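Local coordinates for putative secreted cellulose-binding protein (Streptomyces coelicolor, PDB 4OY6), which is a copper-dependent lytic polysaccharide monooxygenase of family AA10 that oxidises and so cleaves cellulose chains, at residues Val5-Arg10 against Leu179-Asp184; Leu114-Lys119 against Leu129-Leu134; Phe122-Gln127 against Arg161-Thr166. All blocks are in the same frame, centred on the assembly; numbering follows the deposited sequence. Where two conformers were deposited one is given.

Interaction 1 (Val5-Arg10 against Leu179-Asp184); sequences VDPASR and LCSDVD. With ZN (zinc ion), chain G.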
loop_
_atom_site.group_PDB
_atom_site.type_symbol
_atom_site.label_atom_id
_atom_site.label_comp_id
_atom_site.label_asym_id
_atom_site.label_seq_id
_atom_site.Cartn_x
_atom_site.Cartn_y
_atom_site.Cartn_z
ATOM N N VAL A 5 5.204 -1.815 6.233
ATOM C CA VAL A 5 6.068 -2.975 6.200
ATOM C C VAL A 5 5.405 -4.257 6.664
ATOM O O VAL A 5 5.845 -5.344 6.314
ATOM C CB VAL A 5 7.392 -2.729 6.961
ATOM C CG1 VAL A 5 8.155 -1.579 6.299
ATOM C CG2 VAL A 5 7.159 -2.443 8.434
ATOM N N ASP A 6 4.324 -4.128 7.431
ATOM C CA ASP A 6 3.555 -5.287 7.894
ATOM C C ASP A 6 2.122 -4.838 8.079
ATOM O O ASP A 6 1.873 -3.899 8.835
ATOM C CB ASP A 6 4.075 -5.823 9.252
ATOM C CG ASP A 6 5.456 -6.372 9.177
ATOM O OD1 ASP A 6 5.612 -7.518 8.716
ATOM O OD2 ASP A 6 6.407 -5.669 9.603
ATOM N N PRO A 7 1.153 -5.437 7.356
ATOM C CA PRO A 7 1.303 -6.364 6.238
ATOM C C PRO A 7 1.944 -5.621 5.068
ATOM O O PRO A 7 1.476 -4.544 4.703
ATOM C CB PRO A 7 -0.145 -6.793 5.951
ATOM C CG PRO A 7 -0.972 -5.630 6.363
ATOM C CD PRO A 7 -0.246 -5.001 7.523
ATOM N N ALA A 8 2.994 -6.179 4.499
ATOM C CA ALA A 8 3.812 -5.458 3.538
ATOM C C ALA A 8 2.994 -4.849 2.416
ATOM O O ALA A 8 2.117 -5.520 1.833
ATOM C CB ALA A 8 4.846 -6.377 2.944
ATOM N N SER A 9 3.315 -3.608 2.066
ATOM C CA SER A 9 2.747 -2.977 0.881
ATOM C C SER A 9 3.208 -3.703 -0.385
ATOM O O SER A 9 4.104 -4.539 -0.359
ATOM C CB SER A 9 3.167 -1.515 0.823
ATOM O OG SER A 9 4.577 -1.421 0.650
ATOM N N ARG A 10 2.595 -3.378 -1.504
ATOM C CA ARG A 10 2.897 -4.103 -2.735
ATOM C C ARG A 10 4.380 -4.016 -3.097
ATOM O O ARG A 10 5.042 -5.004 -3.395
ATOM C CB ARG A 10 2.023 -3.640 -3.898
ATOM C CG ARG A 10 0.592 -4.143 -3.789
ATOM C CD ARG A 10 -0.276 -3.800 -4.984
ATOM N NE ARG A 10 -1.547 -4.473 -4.839
ATOM C CZ ARG A 10 -2.589 -4.340 -5.645
ATOM N NH1 ARG A 10 -2.544 -3.524 -6.673
ATOM N NH2 ARG A 10 -3.689 -5.038 -5.390
ATOM N N LEU A 179 -0.540 3.588 0.449
ATOM C CA LEU A 179 0.056 2.245 0.549
ATOM C C LEU A 179 -1.007 1.140 0.447
ATOM O O LEU A 179 -1.829 0.949 1.361
ATOM C CB LEU A 179 0.793 2.078 1.870
ATOM C CG LEU A 179 1.987 2.951 2.205
ATOM C CD1 LEU A 179 2.882 3.378 1.050
ATOM C CD2 LEU A 179 1.618 4.126 3.047
ATOM N N CYS A 180 -0.974 0.399 -0.657
ATOM C CA CYS A 180 -1.784 -0.811 -0.829
ATOM C C CYS A 180 -1.057 -2.012 -0.255
ATOM O O CYS A 180 0.086 -2.258 -0.654
ATOM C CB CYS A 180 -2.043 -1.116 -2.298
ATOM S SG CYS A 180 -3.231 0.001 -3.035
ATOM N N SER A 181 -1.736 -2.786 0.597
ATOM C CA SER A 181 -1.219 -4.068 1.096
ATOM C C SER A 181 -2.227 -5.158 0.819
ATOM O O SER A 181 -3.370 -5.077 1.287
ATOM C CB SER A 181 -0.995 -4.014 2.599
ATOM O OG SER A 181 -0.048 -3.022 2.966
ATOM N N ASP A 182 -1.822 -6.174 0.059
ATOM C CA ASP A 182 -2.697 -7.307 -0.196
ATOM C C ASP A 182 -2.690 -8.227 1.009
ATOM O O ASP A 182 -1.643 -8.634 1.493
ATOM C CB ASP A 182 -2.250 -8.034 -1.451
ATOM C CG ASP A 182 -2.306 -7.139 -2.657
ATOM O OD1 ASP A 182 -1.230 -6.635 -3.076
ATOM O OD2 ASP A 182 -3.428 -6.885 -3.160
ATOM N N VAL A 183 -3.885 -8.570 1.468
ATOM C CA VAL A 183 -4.054 -9.400 2.660
ATOM C C VAL A 183 -5.066 -10.522 2.431
ATOM O O VAL A 183 -5.897 -10.449 1.526
ATOM C CB VAL A 183 -4.473 -8.566 3.903
ATOM C CG1 VAL A 183 -3.452 -7.484 4.205
ATOM C CG2 VAL A 183 -5.881 -7.989 3.767
ATOM N N ASP A 184 -4.970 -11.541 3.270
ATOM C CA ASP A 184 -5.868 -12.672 3.220
ATOM C C ASP A 184 -6.399 -12.872 4.628
ATOM O O ASP A 184 -5.647 -13.213 5.538
ATOM C CB ASP A 184 -5.127 -13.910 2.734
ATOM C CG ASP A 184 -6.041 -15.047 2.337
ATOM O OD1 ASP A 184 -7.221 -15.060 2.748
ATOM O OD2 ASP A 184 -5.598 -15.959 1.586
HETATM ZN ZN ZN G . 7.486 -8.453 8.112
HETATM O O HOH W 1 7.154 -7.597 6.156
HETATM O O HOH W 2 8.723 -6.857 8.923
HETATM O O HOH W 3 0.909 -6.058 -0.587
HETATM O O HOH W 4 0.772 -7.796 2.454
HETATM O O HOH W 5 8.974 -8.916 6.976
HETATM O O HOH W 6 6.734 -10.130 7.701
#

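Interaction 2 (Leu114-Lys119 against Leu129-Leu134); sequences LVYVTK and LTWGEL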
loop_
_atom_site.group_PDB
_atom_site.type_symbol
_atom_site.label_atom_id
_atom_site.label_comp_id
_atom_site.label_asym_id
_atom_site.label_seq_id
_atom_site.Cartn_x
_atom_site.Cartn_y
_atom_site.Cartn_z
ATOM N N LEU A 114 -5.437 7.236 7.625
ATOM C CA LEU A 114 -6.726 6.660 7.213
ATOM C C LEU A 114 -6.435 5.246 6.750
ATOM O O LEU A 114 -5.500 5.016 5.987
ATOM C CB LEU A 114 -7.363 7.448 6.074
ATOM C CG LEU A 114 -7.479 8.944 6.272
ATOM C CD1 LEU A 114 -8.020 9.589 4.999
ATOM C CD2 LEU A 114 -8.290 9.318 7.495
ATOM N N VAL A 115 -7.256 4.293 7.182
ATOM C CA VAL A 115 -7.084 2.923 6.730
ATOM C C VAL A 115 -8.425 2.444 6.181
ATOM O O VAL A 115 -9.457 2.571 6.830
ATOM C CB VAL A 115 -6.626 1.978 7.864
ATOM C CG1 VAL A 115 -6.338 0.599 7.303
ATOM C CG2 VAL A 115 -5.413 2.531 8.594
ATOM N N TYR A 116 -8.363 1.905 4.971
ATOM C CA TYR A 116 -9.493 1.323 4.285
ATOM C C TYR A 116 -9.211 -0.138 3.977
ATOM O O TYR A 116 -8.070 -0.563 3.914
ATOM C CB TYR A 116 -9.774 2.026 2.950
ATOM C CG TYR A 116 -10.011 3.508 3.037
ATOM C CD1 TYR A 116 -8.935 4.401 3.062
ATOM C CD2 TYR A 116 -11.292 4.035 3.130
ATOM C CE1 TYR A 116 -9.137 5.755 3.142
ATOM C CE2 TYR A 116 -11.505 5.405 3.216
ATOM C CZ TYR A 116 -10.420 6.254 3.211
ATOM O OH TYR A 116 -10.626 7.595 3.302
ATOM N N VAL A 117 -10.271 -0.892 3.738
ATOM C CA VAL A 117 -10.141 -2.247 3.195
ATOM C C VAL A 117 -11.157 -2.401 2.072
ATOM O O VAL A 117 -12.249 -1.826 2.113
ATOM C CB VAL A 117 -10.322 -3.359 4.273
ATOM C CG1 VAL A 117 -10.147 -4.740 3.661
ATOM C CG2 VAL A 117 -9.333 -3.205 5.430
ATOM N N THR A 118 -10.824 -3.185 1.066
ATOM C CA THR A 118 -11.787 -3.488 0.006
ATOM C C THR A 118 -12.995 -4.219 0.594
ATOM O O THR A 118 -12.880 -5.056 1.501
ATOM C CB THR A 118 -11.147 -4.297 -1.128
ATOM O OG1 THR A 118 -10.507 -5.451 -0.587
ATOM C CG2 THR A 118 -10.142 -3.449 -1.880
ATOM N N LYS A 119 -14.155 -3.881 0.042
ATOM C CA LYS A 119 -15.403 -4.477 0.478
ATOM C C LYS A 119 -15.451 -5.974 0.171
ATOM O O LYS A 119 -14.900 -6.459 -0.818
ATOM C CB LYS A 119 -16.593 -3.809 -0.246
ATOM C CG LYS A 119 -16.769 -2.332 0.072
ATOM C CD LYS A 119 -17.884 -1.691 -0.735
ATOM C CE LYS A 119 -17.944 -0.198 -0.450
ATOM N NZ LYS A 119 -19.051 0.445 -1.199
ATOM N N LEU A 129 -8.883 -1.465 -8.368
ATOM C CA LEU A 129 -9.290 -0.754 -7.164
ATOM C C LEU A 129 -9.895 0.611 -7.511
ATOM O O LEU A 129 -9.360 1.355 -8.330
ATOM C CB LEU A 129 -8.113 -0.531 -6.239
ATOM C CG LEU A 129 -7.911 -1.484 -5.097
ATOM C CD1 LEU A 129 -7.243 -2.709 -5.694
ATOM C CD2 LEU A 129 -7.060 -0.782 -4.027
ATOM N N THR A 130 -11.002 0.913 -6.844
ATOM C CA THR A 130 -11.683 2.201 -6.948
ATOM C C THR A 130 -12.026 2.649 -5.532
ATOM O O THR A 130 -12.124 1.838 -4.619
ATOM C CB THR A 130 -12.976 2.120 -7.771
ATOM O OG1 THR A 130 -13.944 1.381 -7.021
ATOM C CG2 THR A 130 -12.705 1.473 -9.144
ATOM N N TRP A 131 -12.255 3.945 -5.376
ATOM C CA TRP A 131 -12.653 4.478 -4.081
ATOM C C TRP A 131 -13.995 3.891 -3.628
ATOM O O TRP A 131 -14.209 3.656 -2.438
ATOM C CB TRP A 131 -12.721 5.992 -4.128
ATOM C CG TRP A 131 -11.373 6.650 -4.196
ATOM C CD1 TRP A 131 -10.732 7.123 -5.316
ATOM C CD2 TRP A 131 -10.492 6.915 -3.098
ATOM N NE1 TRP A 131 -9.531 7.673 -4.979
ATOM C CE2 TRP A 131 -9.355 7.562 -3.624
ATOM C CE3 TRP A 131 -10.560 6.698 -1.725
ATOM C CZ2 TRP A 131 -8.304 7.998 -2.811
ATOM C CZ3 TRP A 131 -9.494 7.117 -0.920
ATOM C CH2 TRP A 131 -8.397 7.763 -1.467
ATOM N N GLY A 132 -14.881 3.645 -4.578
ATOM C CA GLY A 132 -16.195 3.112 -4.261
ATOM C C GLY A 132 -16.196 1.687 -3.750
ATOM O O GLY A 132 -17.175 1.248 -3.148
ATOM N N GLU A 133 -15.093 0.972 -3.959
ATOM C CA GLU A 133 -14.941 -0.402 -3.483
ATOM C C GLU A 133 -14.224 -0.490 -2.166
ATOM O O GLU A 133 -13.931 -1.594 -1.721
ATOM C CB GLU A 133 -14.185 -1.241 -4.521
ATOM C CG GLU A 133 -14.918 -1.406 -5.841
ATOM C CD GLU A 133 -16.040 -2.408 -5.794
ATOM O OE1 GLU A 133 -16.413 -2.874 -4.691
ATOM O OE2 GLU A 133 -16.527 -2.750 -6.899
ATOM N N LEU A 134 -13.938 0.660 -1.543
ATOM C CA LEU A 134 -13.321 0.704 -0.227
ATOM C C LEU A 134 -14.319 0.990 0.870
ATOM O O LEU A 134 -15.294 1.736 0.665
ATOM C CB LEU A 134 -12.240 1.777 -0.174
ATOM C CG LEU A 134 -11.018 1.599 -1.054
ATOM C CD1 LEU A 134 -10.102 2.812 -0.941
ATOM C CD2 LEU A 134 -10.267 0.332 -0.721
#

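Interaction 3 (Phe122-Gln127 against Arg161-Thr166); sequences FDPATQ and RHVVYT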
loop_
_atom_site.group_PDB
_atom_site.type_symbol
_atom_site.label_atom_id
_atom_site.label_comp_id
_atom_site.label_asym_id
_atom_site.label_seq_id
_atom_site.Cartn_x
_atom_site.Cartn_y
_atom_site.Cartn_z
ATOM N N PHE A 122 -15.637 -7.705 -3.558
ATOM C CA PHE A 122 -14.653 -7.179 -4.486
ATOM C C PHE A 122 -13.503 -8.165 -4.623
ATOM O O PHE A 122 -12.988 -8.647 -3.623
ATOM C CB PHE A 122 -14.133 -5.837 -3.976
ATOM C CG PHE A 122 -13.049 -5.242 -4.844
ATOM C CD1 PHE A 122 -13.379 -4.525 -5.986
ATOM C CD2 PHE A 122 -11.707 -5.417 -4.524
ATOM C CE1 PHE A 122 -12.389 -3.965 -6.772
ATOM C CE2 PHE A 122 -10.715 -4.869 -5.315
ATOM C CZ PHE A 122 -11.054 -4.158 -6.440
ATOM N N ASP A 123 -13.102 -8.445 -5.861
ATOM C CA ASP A 123 -12.024 -9.390 -6.144
ATOM C C ASP A 123 -10.799 -8.641 -6.669
ATOM O O ASP A 123 -10.728 -8.321 -7.853
ATOM C CB ASP A 123 -12.470 -10.397 -7.182
ATOM C CG ASP A 123 -11.372 -11.375 -7.546
ATOM O OD1 ASP A 123 -10.334 -11.414 -6.833
ATOM O OD2 ASP A 123 -11.558 -12.098 -8.553
ATOM N N PRO A 124 -9.799 -8.391 -5.812
ATOM C CA PRO A 124 -8.597 -7.697 -6.287
ATOM C C PRO A 124 -7.806 -8.397 -7.366
ATOM O O PRO A 124 -7.008 -7.784 -8.050
ATOM C CB PRO A 124 -7.754 -7.523 -5.005
ATOM C CG PRO A 124 -8.716 -7.705 -3.869
ATOM C CD PRO A 124 -9.700 -8.726 -4.387
ATOM N N ALA A 125 -8.008 -9.698 -7.517
ATOM C CA ALA A 125 -7.256 -10.419 -8.534
ATOM C C ALA A 125 -7.824 -10.194 -9.922
ATOM O O ALA A 125 -7.142 -10.491 -10.893
ATOM C CB ALA A 125 -7.232 -11.906 -8.213
ATOM N N THR A 126 -9.068 -9.699 -10.026
ATOM C CA THR A 126 -9.689 -9.473 -11.331
ATOM C C THR A 126 -10.314 -8.094 -11.547
ATOM O O THR A 126 -10.750 -7.793 -12.662
ATOM C CB THR A 126 -10.778 -10.533 -11.639
ATOM O OG1 THR A 126 -11.825 -10.438 -10.663
ATOM C CG2 THR A 126 -10.194 -11.936 -11.667
ATOM N N GLN A 127 -10.340 -7.249 -10.516
ATOM C CA GLN A 127 -10.965 -5.937 -10.596
ATOM C C GLN A 127 -10.006 -4.838 -10.157
ATOM O O GLN A 127 -9.266 -5.002 -9.179
ATOM C CB GLN A 127 -12.173 -5.887 -9.673
ATOM C CG GLN A 127 -13.255 -6.901 -10.006
ATOM C CD GLN A 127 -14.446 -6.743 -9.092
ATOM O OE1 GLN A 127 -14.553 -7.413 -8.081
ATOM N NE2 GLN A 127 -15.321 -5.793 -9.413
ATOM N N ARG A 161 -9.420 -12.773 0.243
ATOM C CA ARG A 161 -8.502 -11.804 -0.341
ATOM C C ARG A 161 -9.082 -10.385 -0.331
ATOM O O ARG A 161 -10.160 -10.129 -0.866
ATOM C CB ARG A 161 -8.187 -12.213 -1.775
ATOM C CG ARG A 161 -7.330 -11.195 -2.520
ATOM C CD ARG A 161 -7.087 -11.562 -3.965
ATOM N NE ARG A 161 -6.041 -12.550 -4.155
ATOM C CZ ARG A 161 -4.756 -12.258 -4.245
ATOM N NH1 ARG A 161 -4.331 -11.008 -4.132
ATOM N NH2 ARG A 161 -3.889 -13.245 -4.479
ATOM N N HIS A 162 -8.294 -9.468 0.227
ATOM C CA HIS A 162 -8.616 -8.039 0.241
ATOM C C HIS A 162 -7.376 -7.201 -0.032
ATOM O O HIS A 162 -6.261 -7.716 -0.056
ATOM C CB HIS A 162 -9.220 -7.602 1.601
ATOM C CG HIS A 162 -10.578 -8.173 1.868
ATOM N ND1 HIS A 162 -11.724 -7.414 1.805
ATOM C CD2 HIS A 162 -10.972 -9.432 2.148
ATOM C CE1 HIS A 162 -12.768 -8.198 2.027
ATOM N NE2 HIS A 162 -12.334 -9.427 2.237
ATOM N N VAL A 163 -7.591 -5.910 -0.226
ATOM C CA VAL A 163 -6.508 -4.927 -0.192
ATOM C C VAL A 163 -6.797 -3.970 0.947
ATOM O O VAL A 163 -7.931 -3.472 1.079
ATOM C CB VAL A 163 -6.372 -4.138 -1.519
ATOM C CG1 VAL A 163 -5.105 -3.294 -1.518
ATOM C CG2 VAL A 163 -6.386 -5.055 -2.718
ATOM N N VAL A 164 -5.774 -3.725 1.760
ATOM C CA VAL A 164 -5.772 -2.673 2.764
ATOM C C VAL A 164 -5.142 -1.446 2.099
ATOM O O VAL A 164 -4.118 -1.554 1.433
ATOM C CB VAL A 164 -4.988 -3.072 4.015
ATOM C CG1 VAL A 164 -4.915 -1.931 5.007
ATOM C CG2 VAL A 164 -5.562 -4.315 4.655
ATOM N N TYR A 165 -5.787 -0.290 2.254
ATOM C CA TYR A 165 -5.266 0.959 1.720
ATOM C C TYR A 165 -5.020 1.895 2.893
ATOM O O TYR A 165 -5.955 2.315 3.560
ATOM C CB TYR A 165 -6.238 1.576 0.736
ATOM C CG TYR A 165 -5.695 2.673 -0.156
ATOM C CD1 TYR A 165 -4.534 2.492 -0.894
ATOM C CD2 TYR A 165 -6.392 3.870 -0.369
ATOM C CE1 TYR A 165 -4.091 3.443 -1.805
ATOM C CE2 TYR A 165 -5.962 4.818 -1.268
ATOM C CZ TYR A 165 -4.806 4.590 -1.995
ATOM O OH TYR A 165 -4.436 5.534 -2.924
ATOM N N THR A 166 -3.745 2.183 3.132
ATOM C CA THR A 166 -3.328 3.032 4.215
ATOM C C THR A 166 -2.834 4.355 3.655
ATOM O O THR A 166 -1.983 4.387 2.772
ATOM C CB THR A 166 -2.185 2.371 5.023
ATOM O OG1 THR A 166 -2.626 1.136 5.577
ATOM C CG2 THR A 166 -1.699 3.272 6.128
HETATM O O HOH W 7 -11.794 -7.703 -1.301
#

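Interaction 1 (Val5-Arg10 against Leu179-Asp184)
Arg10 crosses Asp182 at a slant and takes its carboxylate side-on, NE to OD1 at 2.8 Å and NH2 to OD2 at 2.9 Å. Both oxygens offer their syn lone pairs, and the guanidinium and carboxylate planes lie 14° apart, which restrains both groups from turning. The extended Arg10 chain, running from CG to NE without a kink, carries the head to that point, while CB of Cys180 lies over one face of the guanidinium. Arg10 NH1 goes on to Leu83 O, and Trp89 adds a cation-pi contact.

Beside this bridge, one backbone bond and one side-chain bond hold the chains together. Arg10 N donates to Cys180 O over 2.9 Å, and Ser181 OG donates a hydrogen bond to Pro7 O at 2.8 Å, tilted from the carbonyl plane. Pro7, which follows a cis peptide bond, rests CB and CG on Val183 CG1, each 3.8 Å away.

The Ala8 side is looser and wet. One water joins Ala8 O to Asp182 O and another links Ala8 O to Asp182 N. Further out, Asp6 turns from the contact and binds a zinc ion through OD1, with four waters around the metal. Ser9 OG caps Tyr12 N and also bonds to Ser3 OG, and Cys180 is disulfide-bonded to Cys70. The turn leaving strand 2-6 crosses to strand 175-184 of the facing sheet, bridging the two sheets of the immunoglobulin-like beta-sandwich known from AA10 enzymes.

Interaction 2 (Leu114-Lys119 against Leu129-Leu134)
Thr118 and Leu134 form an antiparallel non-hydrogen-bonded pair, their CA atoms 4.5 Å apart, and just beyond it Lys119 N donates to Glu133 O at 2.9 Å. That same carbonyl receives a CA-H...O contact from Thr118. The Lys119 side chain runs out alongside the turn: CG packs against Glu133 O, and the fully extended chain beyond it takes NZ to Gly132 O at 2.8 Å, nearly in line with the carbonyl. Backbone and side chain of one lysine thus hold two successive carbonyls of the 3-10 segment 131-133. The carboxylate of Glu133 is of opposite charge but does not touch the ammonium, OE1 standing 5.5 Å from NZ.

These bonds mark the point where strand 134-139 enters the sheet as the antiparallel neighbour of strand 110-118, after the long connection that leaves Lys119; this is an edge of the beta-sandwich of the AA10 fold. Leu134 sets its two branches against Tyr116 and Thr118, two residues apart on strand 110-118. CD1 lies 4.0 Å from Tyr116 CB and as near to Tyr116 CG, whereas CD2 meets Thr118 CG2 at 4.0 Å. With CG set anti to its carbonyl carbon (chi1 -65°), Leu134 crosses Tyr116 at about a right angle.

Trp131 turns an edge of its six-membered ring toward the face of Tyr116, a T-shaped pair with planes at 87° and centroids 6.0 Å apart. The indole is fixed from its other end by the bond from NE1 to Val64 O, and Thr118 OG1 is tied to Val163 N of strand 161-170.

Interaction 3 (Phe122-Gln127 against Arg161-Thr166)
Pro124 packs against Arg161 and Val163, two residues on one side of strand 161-170, and so seats an Asx turn of the loop 122-127 on the beta-sandwich. The apolar part is carried by the proline ring. Its CB and CG lie 3.6 and 3.7 Å from Val163 CG2, the methyl set anti to the carbonyl carbon, while the ring's CD reaches Arg161 CD at 3.9 Å. The aliphatic part of Arg161 runs past the proline in the opposite direction. Its CG stands anti to the backbone N (chi1 175°), and the chain bends at chi3 (-80°), carrying the guanidinium past Ala125 to where NH1 bonds to Trp89 O.

No direct hydrogen bond joins the two segments. A water stands between them, within bonding distance of Phe122 O and Arg161 O though with more acceptors in reach than protons; it also lies in plane at the edge of the Phe122 ring and over one face of the His162 imidazole, toward its rim. His162 points away from the loop, and its ND1 is bonded to Thr118 O.

Asp123 and Arg161 carry opposite charges but do not pair, Asp123 OD1 being 5.2 Å from Arg161 NE.

Within the loop, hydrogen bonds give the turn its shape. Asp123 O accepts from both Thr126 N and Gln127 N, and Asp123 N donates to Gln127 OE1 along an almost straight path (170°). The Asp123 carboxylate is used at both oxygens, each approached from above its plane: Ala125 N meets OD1 at 3.0 Å, the bond that makes the Asx turn, and Thr126 OG1 donates to OD2 at 2.7 Å.

How the interactions relate
From the N terminus, interaction 1 joins the turn after strand 2-6, of the three-stranded sheet, to the last strand, of the larger sheet, closing a loop of 168 residues between the start of the chain and its end. The other two contacts nest inside it. Interaction 2 closes a short loop of nine residues between strand 110-118 and the entry to strand 134-139. Interaction 3 begins within that loop and ends on strand 161-170, so the two cross. Strand 161-170 lies between strands 110-118 and 175-184 in one sheet: Tyr116 pairs with Tyr165 on one side, Ser181 with Val164 on the other. Leu129 packs on Cys180 and Arg10, bringing interactions 1 and 2 into contact.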